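Local coordinates for monothiol glutaredoxin-S14, chloroplastic (Arabidopsis thaliana, PDB 3IPZ), which binds a [2Fe-2S] cluster that bridges its homodimer, binds a labile Fe-S cluster together with BOLA1, and may donate clusters to other proteins and regulate CAX cation transporters, at residues L43-V48 with E92-G97; V53-L56 with M60-Q63. One frame throughout, in Å; residues are numbered along the deposited sequence.

In the fold
This piece of the protein is its glutaredoxin domain, a thioredoxin-type fold with a four-stranded mixed sheet. From the N terminus the chain runs through helix 5-15 and central strand 20-24 to helix 34-45, whose C-terminal end begins interaction 1. It then forms edge strand 51-54, parallel to 20-24, and the short turn into helix 59-69; interaction 2 closes that turn, only a few residues long. Strands 76-79 and 82-85 follow, and helix 87-96 returns to residues 43-48, closing a long loop that, along the chain, contains interaction 2. The two contacts lie on opposite sides of the chain's centre, and have centres about 24 Å apart without touching.

Interaction 1. Residues L43-V48 with E92-G97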
loop_
_atom_site.group_PDB
_atom_site.type_symbol
_atom_site.label_atom_id
_atom_site.label_comp_id
_atom_site.label_asym_id
_atom_site.label_seq_id
_atom_site.Cartn_x
_atom_site.Cartn_y
_atom_site.Cartn_z
ATOM N N LEU A 43 4.760 8.482 -4.891
ATOM C CA LEU A 43 4.443 9.069 -3.591
ATOM C C LEU A 43 5.397 10.175 -3.165
ATOM O O LEU A 43 4.982 11.131 -2.513
ATOM C CB LEU A 43 4.384 7.986 -2.506
ATOM C CG LEU A 43 3.282 6.931 -2.648
ATOM C CD1 LEU A 43 3.374 5.965 -1.496
ATOM C CD2 LEU A 43 1.904 7.589 -2.681
ATOM N N LYS A 44 6.671 10.046 -3.513
ATOM C CA LYS A 44 7.633 11.086 -3.165
ATOM C C LYS A 44 7.383 12.332 -4.028
ATOM O O LYS A 44 7.520 13.459 -3.555
ATOM C CB LYS A 44 9.069 10.587 -3.354
ATOM C CG LYS A 44 9.542 9.605 -2.278
ATOM C CD LYS A 44 11.045 9.343 -2.374
ATOM C CE LYS A 44 11.530 8.428 -1.252
ATOM N NZ LYS A 44 13.010 8.244 -1.244
ATOM N N ASN A 45 7.003 12.114 -5.285
ATOM C CA ASN A 45 6.711 13.194 -6.218
ATOM C C ASN A 45 5.574 14.083 -5.694
ATOM O O ASN A 45 5.646 15.318 -5.764
ATOM C CB ASN A 45 6.308 12.600 -7.573
ATOM C CG ASN A 45 5.829 13.657 -8.566
ATOM O OD1 ASN A 45 6.630 14.274 -9.267
ATOM N ND2 ASN A 45 4.516 13.875 -8.619
ATOM N N LEU A 46 4.532 13.446 -5.163
ATOM C CA LEU A 46 3.359 14.156 -4.650
ATOM C C LEU A 46 3.536 14.757 -3.266
ATOM O O LEU A 46 2.646 15.447 -2.771
ATOM C CB LEU A 46 2.141 13.226 -4.628
ATOM C CG LEU A 46 1.766 12.542 -5.948
ATOM C CD1 LEU A 46 0.522 11.700 -5.737
ATOM C CD2 LEU A 46 1.524 13.576 -7.036
ATOM N N ASN A 47 4.679 14.498 -2.641
ATOM C CA ASN A 47 4.947 15.031 -1.306
ATOM C C ASN A 47 3.913 14.587 -0.283
ATOM O O ASN A 47 3.590 15.318 0.651
ATOM C CB ASN A 47 5.016 16.564 -1.341
ATOM C CG ASN A 47 6.329 17.071 -1.905
ATOM O OD1 ASN A 47 7.386 16.890 -1.297
ATOM N ND2 ASN A 47 6.274 17.698 -3.076
ATOM N N VAL A 48 3.394 13.381 -0.462
ATOM C CA VAL A 48 2.414 12.843 0.470
ATOM C C VAL A 48 3.177 11.985 1.475
ATOM O O VAL A 48 4.038 11.190 1.098
ATOM C CB VAL A 48 1.323 11.983 -0.270
ATOM C CG1 VAL A 48 1.653 11.860 -1.745
ATOM C CG2 VAL A 48 1.213 10.601 0.344
ATOM N N GLU A 92 -1.704 4.487 -13.128
ATOM C CA GLU A 92 -2.766 5.079 -13.928
ATOM C C GLU A 92 -3.486 6.202 -13.184
ATOM O O GLU A 92 -3.729 7.266 -13.744
ATOM C CB GLU A 92 -3.765 3.992 -14.336
ATOM C CG GLU A 92 -4.970 4.484 -15.128
ATOM C CD GLU A 92 -4.617 5.000 -16.513
ATOM O OE1 GLU A 92 -3.496 4.731 -16.996
ATOM O OE2 GLU A 92 -5.483 5.665 -17.122
ATOM N N ALA A 93 -3.830 5.963 -11.924
ATOM C CA ALA A 93 -4.522 6.964 -11.131
ATOM C C ALA A 93 -3.609 8.167 -10.939
ATOM O O ALA A 93 -4.068 9.270 -10.644
ATOM C CB ALA A 93 -4.920 6.390 -9.792
ATOM N N PHE A 94 -2.308 7.941 -11.096
ATOM C CA PHE A 94 -1.340 9.018 -10.969
ATOM C C PHE A 94 -1.411 9.902 -12.219
ATOM O O PHE A 94 -1.540 11.120 -12.118
ATOM C CB PHE A 94 0.069 8.451 -10.820
ATOM C CG PHE A 94 1.139 9.498 -10.847
ATOM C CD1 PHE A 94 1.148 10.523 -9.908
ATOM C CD2 PHE A 94 2.138 9.462 -11.811
ATOM C CE1 PHE A 94 2.145 11.502 -9.929
ATOM C CE2 PHE A 94 3.142 10.439 -11.843
ATOM C CZ PHE A 94 3.143 11.458 -10.899
ATOM N N LYS A 95 -1.323 9.277 -13.390
ATOM C CA LYS A 95 -1.399 9.988 -14.667
ATOM C C LYS A 95 -2.737 10.709 -14.790
ATOM O O LYS A 95 -2.838 11.811 -15.322
ATOM C CB LYS A 95 -1.289 9.004 -15.832
ATOM C CG LYS A 95 0.020 8.243 -15.919
ATOM C CD LYS A 95 -0.037 7.257 -17.082
ATOM C CE LYS A 95 1.214 6.392 -17.168
ATOM N NZ LYS A 95 1.038 5.294 -18.168
ATOM N N THR A 96 -3.762 10.060 -14.273
ATOM C CA THR A 96 -5.121 10.552 -14.318
ATOM C C THR A 96 -5.456 11.675 -13.338
ATOM O O THR A 96 -6.331 12.505 -13.610
ATOM C CB THR A 96 -6.048 9.354 -14.095
ATOM O OG1 THR A 96 -6.694 9.024 -15.328
ATOM C CG2 THR A 96 -7.040 9.614 -13.006
ATOM N N GLY A 97 -4.769 11.701 -12.199
ATOM C CA GLY A 97 -5.043 12.713 -11.193
ATOM C C GLY A 97 -5.937 12.160 -10.092
ATOM O O GLY A 97 -6.123 12.799 -9.046
#
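F94 and N45 both hold their first side-chain carbon opposite the backbone N (chi1 173° in each), and this sends the phenyl ring and the amide out from their helices to meet. On L46 the first torsion is different: CG lies beside the backbone N (chi1 -55°), and the branch ending in CD2 passes the phenylalanine side chain in the opposite direction. All the touching is at the rim of the ring. L46 CD2 sits in the ring plane, 3.6 Å from F94 CE1, an apolar contact at the edge. N45 reaches the same rim with its amide nitrogen, ND2 lying 3.6 Å from F94 CZ; the amide plane stands 85° from the ring plane, so the two groups are nearly perpendicular. No hydrogen bond crosses, and the contact is a small one near the surface. Both segments turn here: N47, with positive phi, closes helix 34-45 in a Schellman motif, while G97 ends helix 87-96 and stands at the N-cap position of the next helix. That helix, 98-108, touches both segments: L46 packs on L99 and Q100, V48 on V103, and A93 on L99.

Interaction 2. Residues V53-L56 with M60-Q63; sequences VNIL and MLRQ
I55 holds CG1 in the crowded position between its backbone N and carbonyl carbon (chi1 42°), which leaves CG2 opposite the carbonyl carbon, where it meets L61 CD2 at 4.2 Å. That leucine methyl makes a second apolar contact, lying 4.1 Å from V53 CG1. The isoleucine and leucine side chains meet at about a right angle, whereas those of V53 and L61 cross at a slant.

The peptide oxygen of I55 lies against the aliphatic stem of R62 in plain van der Waals contact: I55 O is 3.7 Å from R62 CD, with CB and CG of the arginine only slightly farther off. Beside the carbonyl, I55 CB also approaches R62 CG at 4.2 Å. No hydrogen bond links the two segments. R62 runs out with CG opposite its backbone N (chi1 -164°) and then bends at chi3 (80°), which turns the charged end away from the line of the stem. There NE forms a salt bridge with E59, and this probably steadies the guanidinium. R62 probably binds glutathione, and its side chain packs on F74, which probably does too.

On the strand side, N54 points away from the helix and folds its own turn: OD1 accepts from L56 N at 2.8 Å, an Asx turn, and also receives the backbone N-H of G26.

I55 leans on K25 and F74 as well, so it lies beside the probable glutathione groove. Edge strand 51-54 is held to strand 20-24 by backbone bonds from V53 to L22 and M24, with I55 bonded to M24 just beyond, and the first turn of helix 59-69 packs against the end of the strand and the residue after it.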
loop_
_atom_site.group_PDB
_atom_site.type_symbol
_atom_site.label_atom_id
_atom_site.label_comp_id
_atom_site.label_asym_id
_atom_site.label_seq_id
_atom_site.Cartn_x
_atom_site.Cartn_y
_atom_site.Cartn_z
ATOM N N VAL A 53 5.922 -0.523 4.492
ATOM C CA VAL A 53 6.097 -1.790 5.182
ATOM C C VAL A 53 6.708 -2.835 4.249
ATOM O O VAL A 53 6.160 -3.133 3.185
ATOM C CB VAL A 53 4.745 -2.300 5.702
ATOM C CG1 VAL A 53 4.883 -3.688 6.293
ATOM C CG2 VAL A 53 4.218 -1.333 6.731
ATOM N N ASN A 54 7.846 -3.386 4.652
ATOM C CA ASN A 54 8.525 -4.404 3.865
ATOM C C ASN A 54 7.886 -5.793 4.083
ATOM O O ASN A 54 7.965 -6.353 5.175
ATOM C CB ASN A 54 9.999 -4.441 4.271
ATOM C CG ASN A 54 10.855 -5.252 3.315
ATOM O OD1 ASN A 54 10.358 -6.116 2.585
ATOM N ND2 ASN A 54 12.161 -4.990 3.332
ATOM N N ILE A 55 7.248 -6.349 3.054
ATOM C CA ILE A 55 6.643 -7.674 3.188
ATOM C C ILE A 55 7.605 -8.809 2.799
ATOM O O ILE A 55 7.217 -9.975 2.760
ATOM C CB ILE A 55 5.320 -7.799 2.368
ATOM C CG1 ILE A 55 5.458 -7.145 0.983
ATOM C CG2 ILE A 55 4.182 -7.173 3.143
ATOM C CD1 ILE A 55 6.346 -7.905 0.004
ATOM N N LEU A 56 8.865 -8.467 2.525
ATOM C CA LEU A 56 9.870 -9.473 2.159
ATOM C C LEU A 56 10.440 -10.181 3.388
ATOM O O LEU A 56 11.207 -11.138 3.268
ATOM C CB LEU A 56 11.024 -8.832 1.382
ATOM C CG LEU A 56 10.709 -8.468 -0.066
ATOM C CD1 LEU A 56 11.953 -7.930 -0.721
ATOM C CD2 LEU A 56 10.203 -9.693 -0.813
ATOM N N MET A 60 3.700 -14.588 6.824
ATOM C CA MET A 60 2.305 -14.623 7.243
ATOM C C MET A 60 1.605 -13.328 6.830
ATOM O O MET A 60 0.484 -13.351 6.312
ATOM C CB MET A 60 2.203 -14.813 8.759
ATOM C CG MET A 60 0.788 -15.104 9.242
ATOM S SD MET A 60 0.671 -15.395 11.022
ATOM C CE MET A 60 1.427 -17.037 11.134
ATOM N N LEU A 61 2.275 -12.198 7.050
ATOM C CA LEU A 61 1.693 -10.910 6.702
ATOM C C LEU A 61 1.484 -10.813 5.191
ATOM O O LEU A 61 0.415 -10.397 4.731
ATOM C CB LEU A 61 2.589 -9.774 7.196
ATOM C CG LEU A 61 2.194 -8.374 6.720
ATOM C CD1 LEU A 61 0.818 -8.022 7.246
ATOM C CD2 LEU A 61 3.215 -7.368 7.193
ATOM N N ARG A 62 2.502 -11.220 4.436
ATOM C CA ARG A 62 2.472 -11.201 2.976
ATOM C C ARG A 62 1.299 -12.001 2.445
ATOM O O ARG A 62 0.476 -11.487 1.680
ATOM C CB ARG A 62 3.767 -11.792 2.414
ATOM C CG ARG A 62 4.021 -11.490 0.941
ATOM C CD ARG A 62 5.297 -12.167 0.455
ATOM N NE ARG A 62 5.092 -13.583 0.146
ATOM C CZ ARG A 62 4.578 -14.045 -0.997
ATOM N NH1 ARG A 62 4.211 -13.209 -1.965
ATOM N NH2 ARG A 62 4.419 -15.351 -1.170
ATOM N N GLN A 63 1.228 -13.265 2.851
ATOM C CA GLN A 63 0.152 -14.138 2.408
ATOM C C GLN A 63 -1.219 -13.664 2.890
ATOM O O GLN A 63 -2.222 -13.848 2.197
ATOM C CB GLN A 63 0.439 -15.581 2.841
ATOM C CG GLN A 63 1.557 -16.241 2.002
ATOM C CD GLN A 63 1.928 -17.642 2.478
ATOM O OE1 GLN A 63 1.071 -18.521 2.581
ATOM N NE2 GLN A 63 3.213 -17.855 2.765
#